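Local coordinates for protein carbamate kinase (PDB 2E9Y) that probably phosphorylates carbamate with ATP in a reversible reaction, forming carbamoyl phosphate and ADP as carbamate kinases do, at residues H53-Q58 / A83-W88; Q76-A81 / E211-K216; S115-D120 / V190-G195; S130-P135 / R162-S167; T236-V241 / G273-K278. One frame throughout, in Å; residues are numbered along the deposited sequence. Where two conformers were deposited one is given.

Contact 1. Residues H53-Q58 / A83-W88; sequences HGNGPQ and AMTQAW
Thr85 meets the 53-58 segment with both branches of its side chain. Its hydroxyl accepts a nearly straight hydrogen bond from Asn55, ND2 to OG1 being 3.0 Å with 172° at the hydrogen, and OG1 lies in the amide plane, so the bond holds the Asn55 amide in one rotation. The same hydroxyl bonds back to the carbonyl of Thr82 one turn earlier, a reach allowed by its place between the backbone N and the carbonyl carbon (chi1 66°). The methyl CG2 turns to the other neighbour and lies 3.9 Å from Gln58 CB. One residue on, Gln86 takes part through its carbonyl: a water donates to Gln86 O at 2.8 Å and sits 2.9 Å from His53 NE2, in the plane of the imidazole. The other nitrogen of that ring, His53 ND1, donates to Gly54 O at 2.8 Å, which fixes the ring's rotation. Trp88, its CG anti to the backbone N (chi1 172°), turns one face of its six-membered ring to the aliphatic part of Gln58. There Gln58 CG makes a CH-pi contact 3.9 Å from the ring centroid, and CB is 3.5 Å from Trp88 CZ3. This buried seam joins the start of helix 56-67, just past strand 48-52, to helix 78-103, which also packs on the second subunit: Ala87 meets Ala87 of that chain, and Trp88 touches its Met84.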
# COMPACT_ATOMS: atom_id res chain seq x y z
N HIS A 53 -6.56 -8.48 8.36
CA HIS A 53 -6.19 -9.75 7.74
C HIS A 53 -4.72 -10.06 7.99
O HIS A 53 -3.96 -9.19 8.40
CB HIS A 53 -6.42 -9.68 6.23
CG HIS A 53 -5.63 -8.60 5.55
ND1 HIS A 53 -4.31 -8.76 5.17
CD2 HIS A 53 -5.97 -7.34 5.18
CE1 HIS A 53 -3.88 -7.66 4.59
NE2 HIS A 53 -4.87 -6.78 4.59
N GLY A 54 -4.33 -11.31 7.73
CA GLY A 54 -2.94 -11.71 7.89
C GLY A 54 -2.20 -11.50 6.58
O GLY A 54 -2.78 -11.02 5.61
N ASN A 55 -0.92 -11.85 6.54
CA ASN A 55 -0.14 -11.68 5.31
C ASN A 55 1.01 -12.68 5.24
O ASN A 55 1.98 -12.46 4.52
CB ASN A 55 0.44 -10.26 5.26
CG ASN A 55 1.54 -10.04 6.28
OD1 ASN A 55 1.70 -10.84 7.21
ND2 ASN A 55 2.30 -8.96 6.13
N GLY A 56 0.90 -13.78 5.98
CA GLY A 56 1.96 -14.78 6.00
C GLY A 56 2.55 -15.21 4.66
O GLY A 56 3.73 -14.97 4.39
N PRO A 57 1.76 -15.88 3.81
CA PRO A 57 2.25 -16.34 2.51
C PRO A 57 2.71 -15.19 1.61
O PRO A 57 3.69 -15.32 0.88
CB PRO A 57 1.04 -17.07 1.92
CG PRO A 57 0.28 -17.52 3.13
CD PRO A 57 0.38 -16.33 4.04
N GLN A 58 2.00 -14.08 1.69
CA GLN A 58 2.31 -12.91 0.87
C GLN A 58 3.63 -12.24 1.22
O GLN A 58 4.44 -11.95 0.33
CB GLN A 58 1.16 -11.89 0.97
CG GLN A 58 -0.17 -12.40 0.40
CD GLN A 58 -0.92 -13.33 1.35
OE1 GLN A 58 -0.63 -13.37 2.56
NE2 GLN A 58 -1.86 -14.09 0.82
N ALA A 83 4.32 -3.44 4.36
CA ALA A 83 3.52 -2.33 3.82
C ALA A 83 2.98 -2.72 2.45
O ALA A 83 1.81 -2.49 2.12
CB ALA A 83 4.35 -1.06 3.72
N MET A 84 3.85 -3.32 1.63
CA MET A 84 3.45 -3.77 0.31
C MET A 84 2.26 -4.72 0.39
O MET A 84 1.31 -4.64 -0.39
CB MET A 84 4.64 -4.49 -0.33
CG MET A 84 5.69 -3.51 -0.87
SD MET A 84 7.01 -4.34 -1.75
CE MET A 84 8.14 -2.95 -1.89
N THR A 85 2.30 -5.67 1.33
CA THR A 85 1.20 -6.62 1.45
C THR A 85 -0.11 -5.95 1.86
O THR A 85 -1.19 -6.47 1.56
CB THR A 85 1.50 -7.78 2.46
OG1 THR A 85 1.61 -7.28 3.79
CG2 THR A 85 2.79 -8.50 2.07
N GLN A 86 -0.03 -4.82 2.54
CA GLN A 86 -1.26 -4.13 2.94
C GLN A 86 -1.96 -3.60 1.69
O GLN A 86 -3.19 -3.63 1.60
CB GLN A 86 -0.98 -2.98 3.92
CG GLN A 86 -0.41 -3.45 5.26
CD GLN A 86 -0.31 -2.33 6.30
OE1 GLN A 86 -0.30 -1.14 5.97
NE2 GLN A 86 -0.20 -2.72 7.57
N ALA A 87 -1.19 -3.13 0.71
CA ALA A 87 -1.78 -2.62 -0.52
C ALA A 87 -2.21 -3.77 -1.43
O ALA A 87 -3.26 -3.72 -2.07
CB ALA A 87 -0.77 -1.73 -1.25
N TRP A 88 -1.39 -4.82 -1.47
CA TRP A 88 -1.67 -6.00 -2.29
C TRP A 88 -2.98 -6.67 -1.84
O TRP A 88 -3.95 -6.71 -2.60
CB TRP A 88 -0.47 -6.96 -2.19
CG TRP A 88 -0.61 -8.33 -2.80
CD1 TRP A 88 -1.66 -8.82 -3.53
CD2 TRP A 88 0.35 -9.39 -2.69
NE1 TRP A 88 -1.41 -10.14 -3.88
CE2 TRP A 88 -0.18 -10.50 -3.38
CE3 TRP A 88 1.60 -9.51 -2.08
CZ2 TRP A 88 0.50 -11.73 -3.47
CZ3 TRP A 88 2.28 -10.72 -2.17
CH2 TRP A 88 1.73 -11.81 -2.86
O HOH W 1 -4.51 -3.94 4.01

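Contact 2. Residues Q76-A81 / E211-K216; sequences QPLYIA and EAVVDK
Leu78 and Glu211 share the one hydrogen bond between these segments: Leu78 N donates to Glu211 OE2 at 2.8 Å and a nearly linear 170°. The N-H belongs to the first turn of the helix that begins at Leu78, and it meets the oxygen on its anti side, 17° out of the carboxylate plane. The other oxygen, OE1, forms a salt bridge with Arg163, so this single side chain ties a helix start to a strand. With an alanine in place of Glu211, the N-H of Leu78 would probably lose its acceptor and the guanidinium of Arg163 its counter-charge. Packing follows the same carboxylate arm. Its OE2 lies 3.5 Å from Pro77 CA, while Glu211 CG runs 3.9 Å from Leu78 CB and comes obliquely to the Tyr79 ring, 4.3 Å from CD2. With CG anti to the backbone N (chi1 -177°), Leu78 extends along the loop; its CD2 passes 3.8 Å from the backbone Ala212 N and makes its apolar contact with Val213 CG1 at 4.0 Å. The segment 211-216 leads from strand 207-209 past the start of helix 78-103 into helix 216-226. Leu78 also rests on Val59 of helix 56-67 and Val133 of strand 131-133, while Pro77 and Tyr79 lie against Val25 of the second subunit.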
# COMPACT_ATOMS: atom_id res chain seq x y z
N GLN A 76 14.56 -5.14 -0.05
CA GLN A 76 13.79 -4.23 0.78
C GLN A 76 13.64 -4.85 2.16
O GLN A 76 13.56 -6.07 2.29
CB GLN A 76 12.41 -3.98 0.16
CG GLN A 76 12.47 -3.33 -1.22
CD GLN A 76 13.25 -2.03 -1.21
OE1 GLN A 76 13.10 -1.21 -0.30
NE2 GLN A 76 14.08 -1.83 -2.23
N PRO A 77 13.61 -4.02 3.21
CA PRO A 77 13.46 -4.56 4.57
C PRO A 77 12.05 -5.09 4.78
O PRO A 77 11.12 -4.70 4.06
CB PRO A 77 13.77 -3.35 5.46
CG PRO A 77 13.29 -2.21 4.64
CD PRO A 77 13.79 -2.56 3.25
N LEU A 78 11.91 -5.96 5.76
CA LEU A 78 10.63 -6.59 6.07
C LEU A 78 9.47 -5.62 6.29
O LEU A 78 8.34 -5.91 5.90
CB LEU A 78 10.79 -7.50 7.30
CG LEU A 78 9.58 -8.32 7.76
CD1 LEU A 78 9.07 -9.19 6.63
CD2 LEU A 78 9.99 -9.19 8.95
N TYR A 79 9.73 -4.47 6.91
CA TYR A 79 8.62 -3.55 7.15
C TYR A 79 8.09 -2.96 5.85
O TYR A 79 6.91 -2.62 5.78
CB TYR A 79 9.02 -2.45 8.14
CG TYR A 79 10.23 -1.63 7.75
CD1 TYR A 79 10.12 -0.55 6.89
CD2 TYR A 79 11.48 -1.93 8.30
CE1 TYR A 79 11.23 0.23 6.57
CE2 TYR A 79 12.60 -1.16 7.99
CZ TYR A 79 12.46 -0.08 7.13
OH TYR A 79 13.56 0.69 6.84
N ILE A 80 8.94 -2.84 4.84
CA ILE A 80 8.50 -2.35 3.54
C ILE A 80 7.70 -3.47 2.87
O ILE A 80 6.69 -3.23 2.22
CB ILE A 80 9.70 -1.94 2.64
CG1 ILE A 80 10.31 -0.63 3.15
CG2 ILE A 80 9.26 -1.78 1.19
CD1 ILE A 80 9.33 0.51 3.23
N ALA A 81 8.17 -4.71 3.03
CA ALA A 81 7.46 -5.85 2.47
C ALA A 81 6.07 -5.91 3.09
O ALA A 81 5.07 -6.12 2.40
CB ALA A 81 8.23 -7.14 2.75
N GLU A 211 12.35 -4.43 11.66
CA GLU A 211 12.08 -5.69 10.98
C GLU A 211 11.56 -6.70 11.97
O GLU A 211 12.31 -7.29 12.75
CB GLU A 211 13.34 -6.22 10.29
CG GLU A 211 13.65 -5.53 8.97
CD GLU A 211 14.66 -6.28 8.14
OE1 GLU A 211 15.84 -6.35 8.56
OE2 GLU A 211 14.28 -6.82 7.08
N ALA A 212 10.24 -6.86 11.96
CA ALA A 212 9.57 -7.79 12.86
C ALA A 212 8.16 -7.96 12.34
O ALA A 212 7.73 -7.23 11.43
CB ALA A 212 9.53 -7.21 14.28
N VAL A 213 7.44 -8.93 12.89
CA VAL A 213 6.06 -9.14 12.49
C VAL A 213 5.22 -9.04 13.76
O VAL A 213 5.72 -9.24 14.87
CB VAL A 213 5.84 -10.51 11.82
CG1 VAL A 213 6.62 -10.57 10.52
CG2 VAL A 213 6.27 -11.63 12.76
N VAL A 214 3.95 -8.70 13.60
CA VAL A 214 3.05 -8.59 14.74
C VAL A 214 1.86 -9.51 14.47
O VAL A 214 1.33 -9.52 13.37
CB VAL A 214 2.56 -7.13 14.92
CG1 VAL A 214 1.53 -7.04 16.03
CG2 VAL A 214 3.75 -6.23 15.21
N ASP A 215 1.47 -10.29 15.48
CA ASP A 215 0.35 -11.21 15.33
C ASP A 215 -0.90 -10.41 14.95
O ASP A 215 -1.28 -9.46 15.65
CB ASP A 215 0.10 -11.95 16.64
CG ASP A 215 -0.97 -13.01 16.51
OD1 ASP A 215 -2.17 -12.66 16.60
OD2 ASP A 215 -0.62 -14.19 16.32
N LYS A 216 -1.54 -10.78 13.85
CA LYS A 216 -2.71 -10.05 13.38
C LYS A 216 -3.91 -10.12 14.33
O LYS A 216 -4.73 -9.21 14.37
CB LYS A 216 -3.13 -10.54 11.99
CG LYS A 216 -3.58 -11.99 11.92
CD LYS A 216 -5.08 -12.12 12.11
CE LYS A 216 -5.57 -13.51 11.74
NZ LYS A 216 -7.04 -13.61 11.85

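Contact 3. Residues S115-D120 / V190-G195; sequences SRVLVD and VALGGG
Val117 and Leu192 cross at about a right angle, methyl against methyl, with Val117 CG2 only 3.3 Å from Leu192 CD1, tighter than usual van der Waals contact. The valine branch is aimed there because CG2 stands beside the backbone N, anti to the carbonyl carbon, while CG1 is turned the other way. The same CG2 lies 3.1 Å from Gly195 O, a carbonyl oxygen buried here with no polar partner in the model. Ser115, two residues back and also facing this segment, brings its hydroxyl to the leucine's backbone: Leu192 N donates to Ser115 OG at 3.1 Å and 165°. That hydroxyl also bonds to the carbonyl of Val113, so two bonds hold it, and the serine CB packs 3.9 Å from Leu192 CD1. Ala191 CB rests 3.8 Å from Ser115 OG. Beyond Leu192 the chain folds back on itself, Gly195 N bonding to Leu192 O at 3.0 Å, and the positive phi angles of Gly194 and Gly195 suit glycine. A glycine-rich turn following a parallel strand of the central sheet, braced by the neighbouring strand 112-119, is consistent with the alpha/beta core of the amino acid kinase fold.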
# COMPACT_ATOMS: atom_id res chain seq x y z
N SER A 115 -1.20 0.89 7.82
CA SER A 115 -1.29 0.87 9.29
C SER A 115 0.03 0.47 9.97
O SER A 115 0.65 -0.54 9.62
CB SER A 115 -2.39 -0.11 9.66
OG SER A 115 -3.59 0.31 9.02
N ARG A 116 0.47 1.31 10.93
CA ARG A 116 1.65 0.95 11.73
C ARG A 116 1.24 0.57 13.16
O ARG A 116 0.24 1.06 13.68
CB ARG A 116 2.56 2.17 11.82
CG ARG A 116 3.24 2.57 10.51
CD ARG A 116 3.75 4.02 10.55
NE ARG A 116 2.61 4.91 10.79
CZ ARG A 116 2.83 6.23 11.00
NH1 ARG A 116 4.05 6.75 10.98
NH2 ARG A 116 1.77 7.03 11.21
N VAL A 117 2.00 -0.31 13.79
CA VAL A 117 1.70 -0.75 15.14
C VAL A 117 2.92 -0.52 16.02
O VAL A 117 4.03 -0.90 15.66
CB VAL A 117 1.32 -2.25 15.18
CG1 VAL A 117 1.10 -2.70 16.61
CG2 VAL A 117 0.06 -2.48 14.37
N LEU A 118 2.71 0.13 17.16
CA LEU A 118 3.81 0.41 18.10
C LEU A 118 4.13 -0.84 18.93
O LEU A 118 3.23 -1.48 19.47
CB LEU A 118 3.42 1.56 19.04
CG LEU A 118 4.47 2.03 20.05
CD1 LEU A 118 5.61 2.71 19.30
CD2 LEU A 118 3.86 2.99 21.05
N VAL A 119 5.41 -1.19 19.01
CA VAL A 119 5.84 -2.33 19.82
C VAL A 119 6.91 -1.83 20.78
O VAL A 119 7.45 -0.73 20.59
CB VAL A 119 6.38 -3.49 18.94
CG1 VAL A 119 5.28 -3.98 18.00
CG2 VAL A 119 7.60 -3.03 18.14
N ASP A 120 7.22 -2.62 21.81
CA ASP A 120 8.22 -2.22 22.79
C ASP A 120 9.58 -2.85 22.53
O ASP A 120 9.68 -4.06 22.33
CB ASP A 120 7.74 -2.58 24.20
CG ASP A 120 8.53 -1.87 25.29
OD1 ASP A 120 9.77 -2.03 25.33
OD2 ASP A 120 7.91 -1.15 26.10
N VAL A 190 -10.68 -1.45 5.41
CA VAL A 190 -9.66 -2.49 5.50
C VAL A 190 -8.44 -1.85 6.16
O VAL A 190 -7.98 -0.80 5.73
CB VAL A 190 -9.25 -3.02 4.10
CG1 VAL A 190 -8.10 -4.03 4.24
CG2 VAL A 190 -10.44 -3.68 3.44
N ALA A 191 -7.92 -2.48 7.21
CA ALA A 191 -6.77 -1.92 7.90
C ALA A 191 -5.97 -2.96 8.66
O ALA A 191 -6.35 -4.12 8.75
CB ALA A 191 -7.23 -0.81 8.86
N LEU A 192 -4.84 -2.51 9.20
CA LEU A 192 -3.96 -3.35 9.99
C LEU A 192 -3.59 -4.65 9.26
O LEU A 192 -3.51 -5.71 9.87
CB LEU A 192 -4.63 -3.66 11.34
CG LEU A 192 -3.74 -3.80 12.58
CD1 LEU A 192 -2.76 -2.65 12.64
CD2 LEU A 192 -4.62 -3.82 13.83
N GLY A 193 -3.34 -4.55 7.96
CA GLY A 193 -3.00 -5.73 7.20
C GLY A 193 -1.72 -6.38 7.70
O GLY A 193 -0.72 -5.71 7.95
N GLY A 194 -1.76 -7.70 7.85
CA GLY A 194 -0.58 -8.45 8.28
C GLY A 194 -0.23 -8.19 9.76
O GLY A 194 0.82 -8.58 10.25
N GLY A 195 -1.13 -7.48 10.45
CA GLY A 195 -0.87 -7.18 11.86
C GLY A 195 -0.28 -5.78 12.04
O GLY A 195 -0.05 -5.30 13.14

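Contact 4. Residues S130-P135 / R162-S167; sequences SKPVGP and RRVVPS
Val165 and Lys131 form a hydrogen-bonded antiparallel pair: Val165 N donates to Lys131 O at 2.9 Å, and the return bond from Lys131 N to Val165 O is weak at 3.3 Å. Val133 N continues the ladder to Arg163 O at 3.0 Å. Past it, where the chain turns a corner at Gly134 and Pro135, one water takes over. It accepts from Arg162 NE and from Arg163 N, and donates to Val133 O and, at 2.6 Å, to Pro135 O. The Arg162 chain, bent at chi2 and chi3 (-61° and -60°), folds across to strand 131-133 and the turn after it, placing NH2 3.0 Å from Gly134 O and one guanidinium face over Pro132, with CZ 3.7 Å from CB. A leucine in its place would probably leave the water without one of its donors and the Pro132 ring without its flat cover. Strand 161-165 runs between 152-155 and the pair 131-133 and 136-137 in a four-stranded antiparallel sheet apart from the main one, probably the protruding subdomain of carbamate kinases. Pro132 and Val164 form the non-hydrogen-bonded pair, where Val164 CA approaches Lys131 O at 3.1 Å in a CA-H...O contact. The side chains of Val133 and Val165 cross at about a right angle, CG2 to CG2 3.9 Å, and Leu78 of helix 78-103 touches both valines. The extended arm of Arg163, bound for its salt bridge with Glu211, lays its guanidinium over Val165 CG1.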
# COMPACT_ATOMS: atom_id res chain seq x y z
N SER A 130 11.72 -15.96 16.60
CA SER A 130 11.36 -17.33 16.25
C SER A 130 10.39 -17.47 15.09
O SER A 130 9.98 -18.58 14.74
CB SER A 130 10.76 -18.03 17.48
OG SER A 130 9.55 -17.41 17.86
N LYS A 131 10.00 -16.35 14.48
CA LYS A 131 9.08 -16.41 13.36
C LYS A 131 9.87 -16.50 12.05
O LYS A 131 10.58 -15.58 11.69
CB LYS A 131 8.20 -15.16 13.34
CG LYS A 131 7.08 -15.21 12.30
CD LYS A 131 6.07 -16.30 12.63
CE LYS A 131 5.04 -16.46 11.53
NZ LYS A 131 4.33 -15.17 11.25
N PRO A 132 9.76 -17.64 11.34
CA PRO A 132 10.47 -17.83 10.07
C PRO A 132 9.86 -16.95 8.99
O PRO A 132 8.64 -16.83 8.89
CB PRO A 132 10.25 -19.31 9.76
CG PRO A 132 9.94 -19.93 11.09
CD PRO A 132 9.08 -18.88 11.75
N VAL A 133 10.72 -16.32 8.18
CA VAL A 133 10.26 -15.47 7.09
C VAL A 133 11.21 -15.57 5.91
O VAL A 133 12.43 -15.42 6.07
CB VAL A 133 10.16 -13.99 7.51
CG1 VAL A 133 9.84 -13.12 6.30
CG2 VAL A 133 9.08 -13.81 8.57
N GLY A 134 10.67 -15.83 4.73
CA GLY A 134 11.51 -15.91 3.56
C GLY A 134 11.91 -17.30 3.12
O GLY A 134 11.38 -18.30 3.60
N PRO A 135 12.88 -17.38 2.20
CA PRO A 135 13.41 -18.62 1.63
C PRO A 135 14.41 -19.33 2.52
O PRO A 135 14.74 -18.88 3.62
CB PRO A 135 14.06 -18.13 0.35
CG PRO A 135 14.68 -16.84 0.80
CD PRO A 135 13.57 -16.21 1.64
N ARG A 162 16.49 -20.87 8.10
CA ARG A 162 15.39 -19.94 7.90
C ARG A 162 15.74 -18.70 8.70
O ARG A 162 16.25 -18.80 9.82
CB ARG A 162 14.06 -20.50 8.44
CG ARG A 162 13.48 -21.69 7.69
CD ARG A 162 13.15 -21.35 6.23
NE ARG A 162 12.17 -20.27 6.07
CZ ARG A 162 10.86 -20.38 6.25
NH1 ARG A 162 10.32 -21.54 6.62
NH2 ARG A 162 10.07 -19.33 6.04
N ARG A 163 15.48 -17.52 8.14
CA ARG A 163 15.74 -16.31 8.90
C ARG A 163 14.55 -16.20 9.82
O ARG A 163 13.41 -16.41 9.40
CB ARG A 163 15.77 -15.07 8.00
CG ARG A 163 15.99 -13.79 8.81
CD ARG A 163 15.60 -12.52 8.06
NE ARG A 163 15.90 -11.34 8.86
CZ ARG A 163 15.64 -10.08 8.50
NH1 ARG A 163 15.05 -9.83 7.33
NH2 ARG A 163 15.97 -9.08 9.30
N VAL A 164 14.79 -15.90 11.09
CA VAL A 164 13.70 -15.73 12.04
C VAL A 164 13.75 -14.29 12.52
O VAL A 164 14.82 -13.72 12.73
CB VAL A 164 13.84 -16.69 13.26
CG1 VAL A 164 13.46 -18.12 12.84
CG2 VAL A 164 15.26 -16.66 13.80
N VAL A 165 12.57 -13.68 12.67
CA VAL A 165 12.48 -12.30 13.11
C VAL A 165 11.56 -12.22 14.32
O VAL A 165 10.76 -13.12 14.56
CB VAL A 165 11.93 -11.37 12.00
CG1 VAL A 165 12.86 -11.38 10.80
CG2 VAL A 165 10.54 -11.82 11.60
N PRO A 166 11.67 -11.13 15.10
CA PRO A 166 10.85 -10.92 16.29
C PRO A 166 9.35 -10.78 15.99
O PRO A 166 8.96 -10.25 14.95
CB PRO A 166 11.41 -9.63 16.88
CG PRO A 166 12.82 -9.61 16.41
CD PRO A 166 12.71 -10.09 14.99
N SER A 167 8.54 -11.24 16.93
CA SER A 167 7.09 -11.10 16.82
C SER A 167 6.64 -10.52 18.16
O SER A 167 6.03 -11.21 18.97
CB SER A 167 6.41 -12.46 16.59
OG SER A 167 5.00 -12.29 16.50
O HOH W 2 13.79 -17.87 5.84

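Contact 5. Residues T236-V241 / G273-K278; sequences TDVPGV and GSMGPK
Met275 and the loop 236-241 make most of this contact through apolar packing round the end of the methionine. Its chain leaves with CG anti to the backbone N (chi1 -170°) and then bends at chi2 and chi3 (50° and 73°), which curls the sulfur and methyl against the loop. There Met275 CE lies 3.8 Å from Val238 CG2, the two side chains lying alongside and running in opposing senses, and SD sits 4.1 Å from Val241 CG2. The methyl also comes within 4.4 Å of Thr236 CG2, so the thioether end meets residues from both ends of the loop. Strand 231-236 belongs to the central sheet, and the turn leaving its C-terminal end packs on the beginning of helix 275-289, a placement consistent with the alpha/beta fold of the amino acid kinases. A polar atom lies within this apolar patch: Gly240 O is 3.4 Å from Met275 CE and is buried without a polar partner in the model. The backbone angles of Gly240 would push a side chain against the carbonyl of the preceding Pro239. Next to it, Val241 is held by its N-H on Thr311 and by backbone bonding to Leu253. The remaining contact is between aliphatic parts of polar residues: Lys278 CE runs 3.9 Å from Thr236 CB, the two side chains meeting at a slant. The Lys278 chain beyond CG bends only at its last torsion, and NZ forms a salt bridge with Asp217 near the start of helix 216-226.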
# COMPACT_ATOMS: atom_id res chain seq x y z
N THR A 236 -11.89 -17.76 11.31
CA THR A 236 -10.86 -18.72 10.92
C THR A 236 -11.45 -19.84 10.07
O THR A 236 -12.52 -19.67 9.47
CB THR A 236 -10.17 -19.29 12.18
OG1 THR A 236 -9.12 -20.19 11.80
CG2 THR A 236 -11.18 -20.02 13.05
N ASP A 237 -10.77 -20.98 10.01
CA ASP A 237 -11.25 -22.10 9.21
C ASP A 237 -11.86 -23.24 10.02
O ASP A 237 -12.00 -24.36 9.53
CB ASP A 237 -10.11 -22.62 8.32
CG ASP A 237 -9.00 -23.27 9.12
OD1 ASP A 237 -8.81 -22.91 10.30
OD2 ASP A 237 -8.31 -24.15 8.55
N VAL A 238 -12.21 -22.95 11.27
CA VAL A 238 -12.84 -23.92 12.16
C VAL A 238 -14.05 -23.26 12.83
O VAL A 238 -14.12 -22.03 12.92
CB VAL A 238 -11.86 -24.43 13.25
CG1 VAL A 238 -10.81 -25.32 12.62
CG2 VAL A 238 -11.21 -23.25 13.96
N PRO A 239 -15.02 -24.06 13.30
CA PRO A 239 -16.24 -23.54 13.94
C PRO A 239 -16.04 -22.70 15.21
O PRO A 239 -16.98 -22.06 15.67
CB PRO A 239 -17.07 -24.80 14.18
CG PRO A 239 -16.03 -25.85 14.37
CD PRO A 239 -15.04 -25.53 13.28
N GLY A 240 -14.84 -22.71 15.76
CA GLY A 240 -14.59 -21.93 16.96
C GLY A 240 -13.43 -22.45 17.79
O GLY A 240 -12.43 -22.91 17.25
N VAL A 241 -13.57 -22.38 19.10
CA VAL A 241 -12.54 -22.86 20.01
C VAL A 241 -12.95 -24.23 20.53
O VAL A 241 -14.12 -24.45 20.84
CB VAL A 241 -12.36 -21.90 21.21
CG1 VAL A 241 -11.22 -22.39 22.09
CG2 VAL A 241 -12.08 -20.49 20.72
N GLY A 273 0.80 -21.79 17.45
CA GLY A 273 0.84 -21.43 16.05
C GLY A 273 -0.50 -21.24 15.36
O GLY A 273 -0.53 -21.00 14.15
N SER A 274 -1.60 -21.33 16.10
CA SER A 274 -2.90 -21.17 15.48
C SER A 274 -3.99 -20.58 16.37
O SER A 274 -4.24 -19.38 16.35
CB SER A 274 -3.39 -22.52 14.92
OG SER A 274 -3.45 -23.50 15.94
N MET A 275 -4.63 -21.43 17.16
CA MET A 275 -5.72 -20.98 18.03
C MET A 275 -5.28 -20.25 19.29
O MET A 275 -6.05 -19.47 19.85
CB MET A 275 -6.61 -22.17 18.39
CG MET A 275 -7.90 -21.78 19.10
SD MET A 275 -8.79 -20.49 18.21
CE MET A 275 -9.44 -21.39 16.80
N GLY A 276 -4.05 -20.49 19.74
CA GLY A 276 -3.57 -19.84 20.94
C GLY A 276 -3.67 -18.32 20.89
O GLY A 276 -4.28 -17.71 21.78
N PRO A 277 -3.07 -17.67 19.88
CA PRO A 277 -3.12 -16.21 19.76
C PRO A 277 -4.54 -15.67 19.65
O PRO A 277 -4.84 -14.59 20.14
CB PRO A 277 -2.29 -15.94 18.51
CG PRO A 277 -1.28 -17.03 18.55
CD PRO A 277 -2.11 -18.24 18.91
N LYS A 278 -5.42 -16.44 19.00
CA LYS A 278 -6.80 -16.02 18.83
C LYS A 278 -7.53 -16.02 20.17
O LYS A 278 -8.31 -15.10 20.46
CB LYS A 278 -7.50 -16.94 17.83
CG LYS A 278 -6.98 -16.78 16.40
CD LYS A 278 -7.55 -17.82 15.45
CE LYS A 278 -7.19 -17.51 14.01
NZ LYS A 278 -5.73 -17.26 13.85

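In the fold
Contacts 1 and 2 share helix 78-103, their centres about 10 Å apart, and both reach the second subunit, linking core and dimer. Contact 3 lies about 10 Å from contact 2 and 11 Å from contact 1, on strands of the central sheet. It touches contact 1 through His53 and Gly194, and through Gln86 and Ser115. In chain order, contacts 3 and 4 both fall between the two segments of contact 2. Contact 4, in the separate antiparallel sheet, is tied to contact 2 by Glu211 and Arg163. Contact 5 comes last, its centre about 20 to 22 Å from the others, touching contact 2 where Asp215 meets Pro277. Segment 211-216 therefore touches all four other contacts.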